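Local coordinates for Lmo0131 protein (Listeria monocytogenes, PDB 4Q6J) that is of unknown function but has the barrel of the EAL family, whose members are generally assigned phosphodiesterase activity on cyclic di-GMP, at residues N18-Y23 against Q70-E75; Q80-G85 against H115-E120; S89-I94 against C121-I126. All blocks are in the same frame, centred on the assembly; numbering follows the deposited sequence.

Overall arrangement
The three contacts show how outer helices and inner strands meet in one part of a TIM-like barrel, within a single EAL domain. Contact 1 sets strand 20-29 against helix 66-83 and closes first along the chain. Contacts 2 and 3 then alternate: the end of the same helix, strand 89-95, the loop after helix 102-115, and strand 122-127. Contact 3 is the parallel strand pair in the sheet wall, its centre about 13 Å from that of contact 1 and 12 Å from that of contact 2; contacts 1 and 2 lie 16 Å apart between centres. Val-73 and Ile-81 of helix 66-83 both pack on residues of contact 3, tying the outer helical layer to the barrel wall.

Contact 1 (N18-Y23 against Q70-E75); sequences NSYLLY and QDFVAE. With EDO (1,2-ethanediol), chain P.
Asp-71 OD1, one position before the Phe-72 that meets Tyr-20, is gripped twice: a 1,2-ethanediol molecule donates to it from O2 at 2.6 Å, and Arg-67 makes a salt bridge to it. The diol, probably left from crystallisation, also bonds to Tyr-104 on helix 102-115. Phe-72 carries the contact itself. With CG anti to the backbone N (chi1 170°), its ring reaches across to the strand, and Tyr-20 CB sits over one face as a CH-pi contact, 3.4 Å from the centroid and 10° off the ring normal. The tyrosine ring continues past it toward Met-69, the two ring planes meeting at 47°. Tyr-20 O stands above the phenylalanine ring on the same side as Tyr-20 CB, 3.2 Å from Phe-72 CZ, whereas Leu-22 N meets the edge in plane, 3.7 Å from Phe-72 CE2. This is an outer helix of a TIM-like barrel packing on strand 20-29, which pairs antiparallel with strand 35-45; the axes of the two segments approach to 8.8 Å. Two residues along the strand, Leu-22 crosses Val-73 at about a right angle, with Leu-22 CD1 4.1 Å from Val-73 CG2.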
loop_
_atom_site.group_PDB
_atom_site.type_symbol
_atom_site.label_atom_id
_atom_site.label_comp_id
_atom_site.label_asym_id
_atom_site.label_seq_id
_atom_site.Cartn_x
_atom_site.Cartn_y
_atom_site.Cartn_z
ATOM N N ASN B 18 17.497 5.480 24.579
ATOM C CA ASN B 18 16.416 6.464 24.423
ATOM C C ASN B 18 16.997 7.833 24.155
ATOM O O ASN B 18 16.603 8.851 24.740
ATOM C CB ASN B 18 15.484 6.506 25.634
ATOM C CG ASN B 18 14.240 5.663 25.432
ATOM O OD1 ASN B 18 13.640 5.674 24.356
ATOM N ND2 ASN B 18 13.855 4.915 26.461
ATOM N N SER B 19 17.956 7.834 23.255
ATOM C CA SER B 19 18.747 8.991 22.974
ATOM C C SER B 19 18.104 9.871 21.861
ATOM O O SER B 19 18.626 9.945 20.756
ATOM C CB SER B 19 20.141 8.478 22.595
ATOM O OG SER B 19 21.070 9.512 22.516
ATOM N N TYR B 20 16.978 10.529 22.161
ATOM C CA TYR B 20 16.269 11.356 21.171
ATOM C C TYR B 20 16.471 12.830 21.447
ATOM O O TYR B 20 16.767 13.200 22.573
ATOM C CB TYR B 20 14.768 11.062 21.185
ATOM C CG TYR B 20 14.398 9.615 20.936
ATOM C CD1 TYR B 20 14.430 9.081 19.660
ATOM C CD2 TYR B 20 13.998 8.793 21.971
ATOM C CE1 TYR B 20 14.096 7.763 19.423
ATOM C CE2 TYR B 20 13.660 7.480 21.748
ATOM C CZ TYR B 20 13.705 6.969 20.472
ATOM O OH TYR B 20 13.364 5.656 20.258
ATOM N N LEU B 21 16.318 13.662 20.425
ATOM C CA LEU B 21 16.262 15.111 20.610
ATOM C C LEU B 21 15.007 15.607 19.949
ATOM O O LEU B 21 14.633 15.095 18.930
ATOM C CB LEU B 21 17.443 15.808 19.927
ATOM C CG LEU B 21 18.870 15.537 20.400
ATOM C CD1 LEU B 21 19.844 16.210 19.471
ATOM C CD2 LEU B 21 19.043 16.029 21.801
ATOM N N LEU B 22 14.348 16.618 20.500
ATOM C CA LEU B 22 13.237 17.198 19.770
ATOM C C LEU B 22 13.741 18.505 19.148
ATOM O O LEU B 22 14.237 19.383 19.850
ATOM C CB LEU B 22 12.036 17.437 20.679
ATOM C CG LEU B 22 10.708 17.627 19.955
ATOM C CD1 LEU B 22 10.347 16.351 19.239
ATOM C CD2 LEU B 22 9.585 18.069 20.885
ATOM N N TYR B 23 13.658 18.597 17.821
ATOM C CA TYR B 23 13.992 19.813 17.111
ATOM C C TYR B 23 12.694 20.499 16.779
ATOM O O TYR B 23 11.626 19.882 16.877
ATOM C CB TYR B 23 14.789 19.495 15.849
ATOM C CG TYR B 23 16.276 19.240 16.068
ATOM C CD1 TYR B 23 16.799 19.053 17.351
ATOM C CD2 TYR B 23 17.157 19.209 14.991
ATOM C CE1 TYR B 23 18.139 18.832 17.552
ATOM C CE2 TYR B 23 18.516 18.983 15.182
ATOM C CZ TYR B 23 18.998 18.798 16.462
ATOM O OH TYR B 23 20.345 18.577 16.650
ATOM N N GLN B 70 7.424 8.151 21.016
ATOM C CA GLN B 70 6.224 8.996 21.144
ATOM C C GLN B 70 6.190 9.659 22.498
ATOM O O GLN B 70 5.959 10.843 22.595
ATOM C CB GLN B 70 4.911 8.208 20.949
ATOM C CG GLN B 70 4.615 7.776 19.556
ATOM C CD GLN B 70 4.654 8.896 18.523
ATOM O OE1 GLN B 70 4.213 10.030 18.756
ATOM N NE2 GLN B 70 5.200 8.573 17.370
ATOM N N ASP B 71 6.426 8.861 23.542
ATOM C CA ASP B 71 6.401 9.347 24.905
ATOM C C ASP B 71 7.426 10.475 25.052
ATOM O O ASP B 71 7.116 11.545 25.577
ATOM C CB ASP B 71 6.671 8.197 25.898
ATOM C CG ASP B 71 5.462 7.246 26.095
ATOM O OD1 ASP B 71 4.362 7.454 25.545
ATOM O OD2 ASP B 71 5.617 6.253 26.835
ATOM N N PHE B 72 8.636 10.239 24.552
ATOM C CA PHE B 72 9.685 11.253 24.546
ATOM C C PHE B 72 9.175 12.541 23.894
ATOM O O PHE B 72 9.250 13.623 24.476
ATOM C CB PHE B 72 10.948 10.761 23.797
ATOM C CG PHE B 72 11.967 11.868 23.550
ATOM C CD1 PHE B 72 12.962 12.142 24.470
ATOM C CD2 PHE B 72 11.892 12.670 22.423
ATOM C CE1 PHE B 72 13.861 13.180 24.241
ATOM C CE2 PHE B 72 12.770 13.694 22.211
ATOM C CZ PHE B 72 13.743 13.955 23.105
ATOM N N VAL B 73 8.672 12.406 22.667
ATOM C CA VAL B 73 8.164 13.529 21.890
ATOM C C VAL B 73 7.093 14.294 22.677
ATOM O O VAL B 73 7.161 15.497 22.784
ATOM C CB VAL B 73 7.643 13.032 20.517
ATOM C CG1 VAL B 73 6.849 14.071 19.795
ATOM C CG2 VAL B 73 8.823 12.572 19.683
ATOM N N ALA B 74 6.135 13.595 23.264
ATOM C CA ALA B 74 5.081 14.287 23.971
ATOM C C ALA B 74 5.563 14.965 25.248
ATOM O O ALA B 74 5.197 16.105 25.536
ATOM C CB ALA B 74 3.959 13.363 24.261
ATOM N N GLU B 75 6.375 14.272 26.024
ATOM C CA GLU B 75 6.838 14.858 27.269
ATOM C C GLU B 75 7.775 16.048 27.084
ATOM O O GLU B 75 7.662 17.052 27.779
ATOM C CB GLU B 75 7.463 13.781 28.133
ATOM C CG GLU B 75 6.473 12.687 28.304
ATOM C CD GLU B 75 6.928 11.568 29.206
ATOM O OE1 GLU B 75 7.961 11.729 29.905
ATOM O OE2 GLU B 75 6.231 10.523 29.213
HETATM C C1 EDO P . 2.771 11.368 26.970
HETATM O O1 EDO P . 4.108 11.159 27.436
HETATM C C2 EDO P . 2.231 10.212 26.115
HETATM O O2 EDO P . 3.140 9.724 25.112
#

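Contact 2 (Q80-G85 against H115-E120); sequences QINQLG and HLKYPE. With EDO (1,2-ethanediol), chain O.
His-115 O, at the end of helix 102-115, receives a hydrogen bond from Asn-82 ND2 at 3.0 Å, nearly straight at 166° and close to the plane of the asparagine amide. The histidine ring stacks with Tyr-111 and shares a hydrogen bond through NE2 with a 1,2-ethanediol. Leu-116 follows, its side chain swung opposite its own N (chi1 178°), bringing CD1 against Ile-81 CG2 at 3.7 Å, beside Leu-122 of the sheet. Lys-117 contributes its backbone: Lys-117 N donates to Asn-82 OD1 at 2.8 Å, again nearly straight at 168°. Its CB covers one face of the Tyr-118 ring, while Gly-85 C sits over the opposite face near the rim. Asn-82 O meets the ring edge in plane, 3.5 Å from Tyr-118 CE2. A water bridges the two segments, donating to Asn-82 O at 2.8 Å and hydrogen-bonded to Tyr-118 OH at 2.7 Å. The contact joins the C-terminal ends of helices 66-83 and 102-115, two outer helices, where the barrel's parallel strands begin. The two Asn-82 bonds define which end of its amide is oxygen and which nitrogen and restrain its rotation, so one side chain clasps the loop after helix 102-115 to helix 66-83.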
loop_
_atom_site.group_PDB
_atom_site.type_symbol
_atom_site.label_atom_id
_atom_site.label_comp_id
_atom_site.label_asym_id
_atom_site.label_seq_id
_atom_site.Cartn_x
_atom_site.Cartn_y
_atom_site.Cartn_z
ATOM N N GLN B 80 8.427 21.979 27.014
ATOM C CA GLN B 80 8.789 23.141 26.213
ATOM C C GLN B 80 7.676 24.204 26.079
ATOM O O GLN B 80 7.949 25.406 26.087
ATOM C CB GLN B 80 9.230 22.692 24.838
ATOM C CG GLN B 80 9.943 23.781 24.048
ATOM C CD GLN B 80 11.086 24.415 24.815
ATOM O OE1 GLN B 80 10.954 25.494 25.381
ATOM N NE2 GLN B 80 12.216 23.735 24.833
ATOM N N ILE B 81 6.436 23.757 25.925
ATOM C CA ILE B 81 5.289 24.648 25.840
ATOM C C ILE B 81 5.145 25.356 27.169
ATOM O O ILE B 81 4.954 26.574 27.205
ATOM C CB ILE B 81 4.022 23.859 25.549
ATOM C CG1 ILE B 81 4.061 23.292 24.139
ATOM C CG2 ILE B 81 2.798 24.723 25.715
ATOM C CD1 ILE B 81 2.993 22.234 23.920
ATOM N N ASN B 82 5.241 24.591 28.260
ATOM C CA ASN B 82 5.152 25.166 29.608
ATOM C C ASN B 82 6.170 26.256 29.815
ATOM O O ASN B 82 5.849 27.287 30.368
ATOM C CB ASN B 82 5.324 24.114 30.712
ATOM C CG ASN B 82 4.133 23.196 30.831
ATOM O OD1 ASN B 82 3.040 23.479 30.333
ATOM N ND2 ASN B 82 4.340 22.090 31.507
ATOM N N GLN B 83 7.392 26.023 29.355
ATOM C CA GLN B 83 8.439 27.034 29.470
ATOM C C GLN B 83 8.121 28.351 28.744
ATOM O O GLN B 83 8.465 29.409 29.238
ATOM C CB GLN B 83 9.803 26.491 29.027
ATOM C CG GLN B 83 10.960 27.386 29.417
ATOM C CD GLN B 83 11.429 28.324 28.306
ATOM O OE1 GLN B 83 12.295 29.181 28.519
ATOM N NE2 GLN B 83 10.872 28.157 27.120
ATOM N N LEU B 84 7.462 28.286 27.594
ATOM C CA LEU B 84 7.285 29.461 26.748
ATOM C C LEU B 84 6.077 30.271 27.149
ATOM O O LEU B 84 5.633 31.128 26.408
ATOM C CB LEU B 84 7.198 29.082 25.265
ATOM C CG LEU B 84 8.526 28.534 24.736
ATOM C CD1 LEU B 84 8.360 27.812 23.416
ATOM C CD2 LEU B 84 9.537 29.644 24.604
ATOM N N GLY B 85 5.534 29.993 28.316
ATOM C CA GLY B 85 4.544 30.873 28.879
ATOM C C GLY B 85 3.265 31.001 28.085
ATOM O O GLY B 85 2.501 31.935 28.286
ATOM N N HIS B 115 -0.093 17.460 33.122
ATOM C CA HIS B 115 1.199 18.128 32.947
ATOM C C HIS B 115 1.201 19.428 32.132
ATOM O O HIS B 115 2.054 20.280 32.343
ATOM C CB HIS B 115 2.191 17.161 32.268
ATOM C CG HIS B 115 2.468 15.915 33.050
ATOM N ND1 HIS B 115 3.591 15.763 33.830
ATOM C CD2 HIS B 115 1.777 14.751 33.153
ATOM C CE1 HIS B 115 3.572 14.570 34.396
ATOM N NE2 HIS B 115 2.481 13.938 34.006
ATOM N N LEU B 116 0.312 19.559 31.161
ATOM C CA LEU B 116 0.433 20.659 30.240
ATOM C C LEU B 116 -0.338 21.824 30.804
ATOM O O LEU B 116 -1.523 21.722 31.051
ATOM C CB LEU B 116 -0.063 20.285 28.859
ATOM C CG LEU B 116 -0.031 21.403 27.828
ATOM C CD1 LEU B 116 1.346 22.026 27.736
ATOM C CD2 LEU B 116 -0.460 20.835 26.487
ATOM N N LYS B 117 0.343 22.930 31.035
ATOM C CA LYS B 117 -0.330 24.061 31.645
ATOM C C LYS B 117 -1.114 24.874 30.607
ATOM O O LYS B 117 -2.057 25.566 30.955
ATOM C CB LYS B 117 0.670 24.940 32.432
ATOM C CG LYS B 117 1.385 24.194 33.562
ATOM C CD LYS B 117 0.391 23.236 34.215
ATOM C CE LYS B 117 0.901 22.593 35.483
ATOM N NZ LYS B 117 1.183 23.604 36.526
ATOM N N TYR B 118 -0.724 24.757 29.339
ATOM C CA TYR B 118 -1.309 25.515 28.235
ATOM C C TYR B 118 -1.797 24.575 27.140
ATOM O O TYR B 118 -1.202 24.505 26.071
ATOM C CB TYR B 118 -0.277 26.487 27.652
ATOM C CG TYR B 118 0.413 27.251 28.734
ATOM C CD1 TYR B 118 -0.303 28.143 29.537
ATOM C CD2 TYR B 118 1.761 27.061 29.002
ATOM C CE1 TYR B 118 0.305 28.832 30.569
ATOM C CE2 TYR B 118 2.395 27.756 30.038
ATOM C CZ TYR B 118 1.651 28.649 30.815
ATOM O OH TYR B 118 2.254 29.337 31.836
ATOM N N PRO B 119 -2.893 23.866 27.410
ATOM C CA PRO B 119 -3.388 22.864 26.468
ATOM C C PRO B 119 -3.683 23.449 25.090
ATOM O O PRO B 119 -3.476 22.754 24.090
ATOM C CB PRO B 119 -4.661 22.353 27.141
ATOM C CG PRO B 119 -4.997 23.367 28.167
ATOM C CD PRO B 119 -3.705 23.907 28.633
ATOM N N GLU B 120 -4.113 24.711 25.034
ATOM C CA GLU B 120 -4.390 25.366 23.768
ATOM C C GLU B 120 -3.133 25.572 22.883
ATOM O O GLU B 120 -3.244 25.875 21.687
ATOM C CB GLU B 120 -5.128 26.694 24.005
ATOM C CG GLU B 120 -4.265 27.902 24.363
ATOM C CD GLU B 120 -3.868 27.980 25.835
ATOM O OE1 GLU B 120 -4.304 27.120 26.613
ATOM O OE2 GLU B 120 -3.105 28.901 26.214
HETATM C C1 EDO O . 0.962 10.270 34.301
HETATM O O1 EDO O . 1.858 11.294 34.708
HETATM C C2 EDO O . 0.128 10.763 33.132
HETATM O O2 EDO O . -1.198 10.963 33.533
HETATM O O HOH W 1 4.833 28.817 32.518
#

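Contact 3 (S89-I94 against C121-I126); sequences SISINI and CLEIEI. With EDO (1,2-ethanediol), chain N.
Strands 89-94 and 122-126 run parallel, the axes of the two segments 4.7 Å apart at closest and 30° from one another, in register from Ile-90 with Leu-122 to Ile-94 with Ile-126. Five backbone hydrogen bonds ladder them together: Ile-90 N to Cys-121 O is the shortest at 2.8 Å, while Glu-123 N to Ile-90 O is longer, 3.2 Å, its donor well above the carbonyl plane. The pair is part of the parallel wall of a TIM-like barrel, linked by a beta-alpha-beta crossover through helix 102-115. The isoleucines and Leu-122 share the outer face, where Ile-92 touches helix 66-83 and Ile-94 CD1 rests on Ile-124 CG2 at 3.8 Å. Polar side chains occupy the barrel interior, which leads to the C-terminal strand ends where EAL phosphodiesterases have their active site; a similar role here is only inferred. A water is bonded to Ser-91 OG and Glu-123 OE2, each at 2.8 Å, and more loosely to Glu-125 OE1 at 3.3 Å; its two protons cannot serve all three at once. Asn-93 and Glu-125 run alongside each other in the same direction, their flat groups turned 73° apart. Glu-123 OE1 accepts from O1 of a 1,2-ethanediol at 2.6 Å.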
loop_
_atom_site.group_PDB
_atom_site.type_symbol
_atom_site.label_atom_id
_atom_site.label_comp_id
_atom_site.label_asym_id
_atom_site.label_seq_id
_atom_site.Cartn_x
_atom_site.Cartn_y
_atom_site.Cartn_z
ATOM N N SER B 89 2.659 27.869 20.227
ATOM C CA SER B 89 2.200 26.480 20.096
ATOM C C SER B 89 3.323 25.563 19.642
ATOM O O SER B 89 4.250 25.992 18.982
ATOM C CB SER B 89 1.003 26.354 19.150
ATOM O OG SER B 89 1.401 26.555 17.817
ATOM N N ILE B 90 3.254 24.302 20.049
ATOM C CA ILE B 90 4.192 23.291 19.572
ATOM C C ILE B 90 3.411 22.051 19.165
ATOM O O ILE B 90 2.580 21.571 19.923
ATOM C CB ILE B 90 5.257 22.928 20.632
ATOM C CG1 ILE B 90 6.089 24.170 20.992
ATOM C CG2 ILE B 90 6.149 21.784 20.125
ATOM C CD1 ILE B 90 7.230 23.914 21.934
ATOM N N SER B 91 3.668 21.549 17.960
ATOM C CA SER B 91 3.020 20.309 17.501
ATOM C C SER B 91 3.878 19.069 17.740
ATOM O O SER B 91 5.105 19.163 17.772
ATOM C CB SER B 91 2.639 20.382 16.022
ATOM O OG SER B 91 3.787 20.481 15.232
ATOM N N ILE B 92 3.215 17.920 17.907
ATOM C CA ILE B 92 3.874 16.618 17.915
ATOM C C ILE B 92 3.240 15.709 16.876
ATOM O O ILE B 92 2.027 15.724 16.679
ATOM C CB ILE B 92 3.817 15.902 19.289
ATOM C CG1 ILE B 92 2.380 15.632 19.706
ATOM C CG2 ILE B 92 4.534 16.710 20.360
ATOM C CD1 ILE B 92 2.276 15.123 21.118
ATOM N N ASN B 93 4.080 14.924 16.219
ATOM C CA ASN B 93 3.627 14.004 15.205
ATOM C C ASN B 93 3.182 12.729 15.853
ATOM O O ASN B 93 3.961 12.077 16.549
ATOM C CB ASN B 93 4.763 13.719 14.228
ATOM C CG ASN B 93 5.116 14.923 13.414
ATOM O OD1 ASN B 93 4.308 15.836 13.255
ATOM N ND2 ASN B 93 6.320 14.954 12.905
ATOM N N ILE B 94 1.926 12.372 15.646
ATOM C CA ILE B 94 1.435 11.106 16.139
ATOM C C ILE B 94 0.852 10.346 14.967
ATOM O O ILE B 94 -0.048 10.824 14.293
ATOM C CB ILE B 94 0.361 11.290 17.194
ATOM C CG1 ILE B 94 0.935 12.067 18.375
ATOM C CG2 ILE B 94 -0.144 9.939 17.672
ATOM C CD1 ILE B 94 -0.061 12.386 19.409
ATOM N N CYS B 121 -1.949 25.396 23.470
ATOM C CA CYS B 121 -0.701 25.564 22.746
ATOM C C CYS B 121 -0.103 24.246 22.266
ATOM O O CYS B 121 1.004 24.228 21.754
ATOM C CB CYS B 121 0.296 26.276 23.617
ATOM S SG CYS B 121 -0.234 27.936 23.996
ATOM N N LEU B 122 -0.813 23.139 22.462
ATOM C CA LEU B 122 -0.386 21.865 21.873
ATOM C C LEU B 122 -1.223 21.578 20.651
ATOM O O LEU B 122 -2.420 21.812 20.654
ATOM C CB LEU B 122 -0.463 20.672 22.847
ATOM C CG LEU B 122 -0.060 19.280 22.320
ATOM C CD1 LEU B 122 1.432 19.117 22.378
ATOM C CD2 LEU B 122 -0.736 18.216 23.142
ATOM N N GLU B 123 -0.550 21.048 19.627
ATOM C CA GLU B 123 -1.168 20.573 18.398
ATOM C C GLU B 123 -0.747 19.107 18.167
ATOM O O GLU B 123 0.431 18.790 18.171
ATOM C CB GLU B 123 -0.720 21.462 17.237
ATOM C CG GLU B 123 -1.058 20.929 15.875
ATOM C CD GLU B 123 -0.591 21.898 14.765
ATOM O OE1 GLU B 123 -0.790 23.114 14.947
ATOM O OE2 GLU B 123 -0.017 21.465 13.738
ATOM N N ILE B 124 -1.730 18.225 18.025
ATOM C CA ILE B 124 -1.476 16.864 17.570
ATOM C C ILE B 124 -1.536 16.879 16.065
ATOM O O ILE B 124 -2.562 17.207 15.495
ATOM C CB ILE B 124 -2.528 15.877 18.086
ATOM C CG1 ILE B 124 -2.385 15.673 19.597
ATOM C CG2 ILE B 124 -2.439 14.544 17.350
ATOM C CD1 ILE B 124 -3.459 14.790 20.201
ATOM N N GLU B 125 -0.411 16.548 15.436
ATOM C CA GLU B 125 -0.313 16.480 13.992
ATOM C C GLU B 125 -0.351 15.021 13.548
ATOM O O GLU B 125 0.539 14.237 13.858
ATOM C CB GLU B 125 0.957 17.157 13.492
ATOM C CG GLU B 125 1.191 16.845 12.040
ATOM C CD GLU B 125 2.376 17.557 11.446
ATOM O OE1 GLU B 125 2.893 18.497 12.050
ATOM O OE2 GLU B 125 2.798 17.178 10.339
ATOM N N ILE B 126 -1.405 14.651 12.842
ATOM C CA ILE B 126 -1.641 13.267 12.465
ATOM C C ILE B 126 -0.769 12.938 11.259
ATOM O O ILE B 126 -0.824 13.634 10.239
ATOM C CB ILE B 126 -3.150 13.001 12.146
ATOM C CG1 ILE B 126 -4.036 13.462 13.304
ATOM C CG2 ILE B 126 -3.391 11.528 11.788
ATOM C CD1 ILE B 126 -5.474 13.543 12.949
HETATM C C1 EDO N . -0.995 25.944 12.767
HETATM O O1 EDO N . -0.324 24.682 12.903
HETATM C C2 EDO N . -0.152 27.077 13.326
HETATM O O2 EDO N . 1.000 27.294 12.504
HETATM O O HOH W 2 2.676 21.673 12.898
#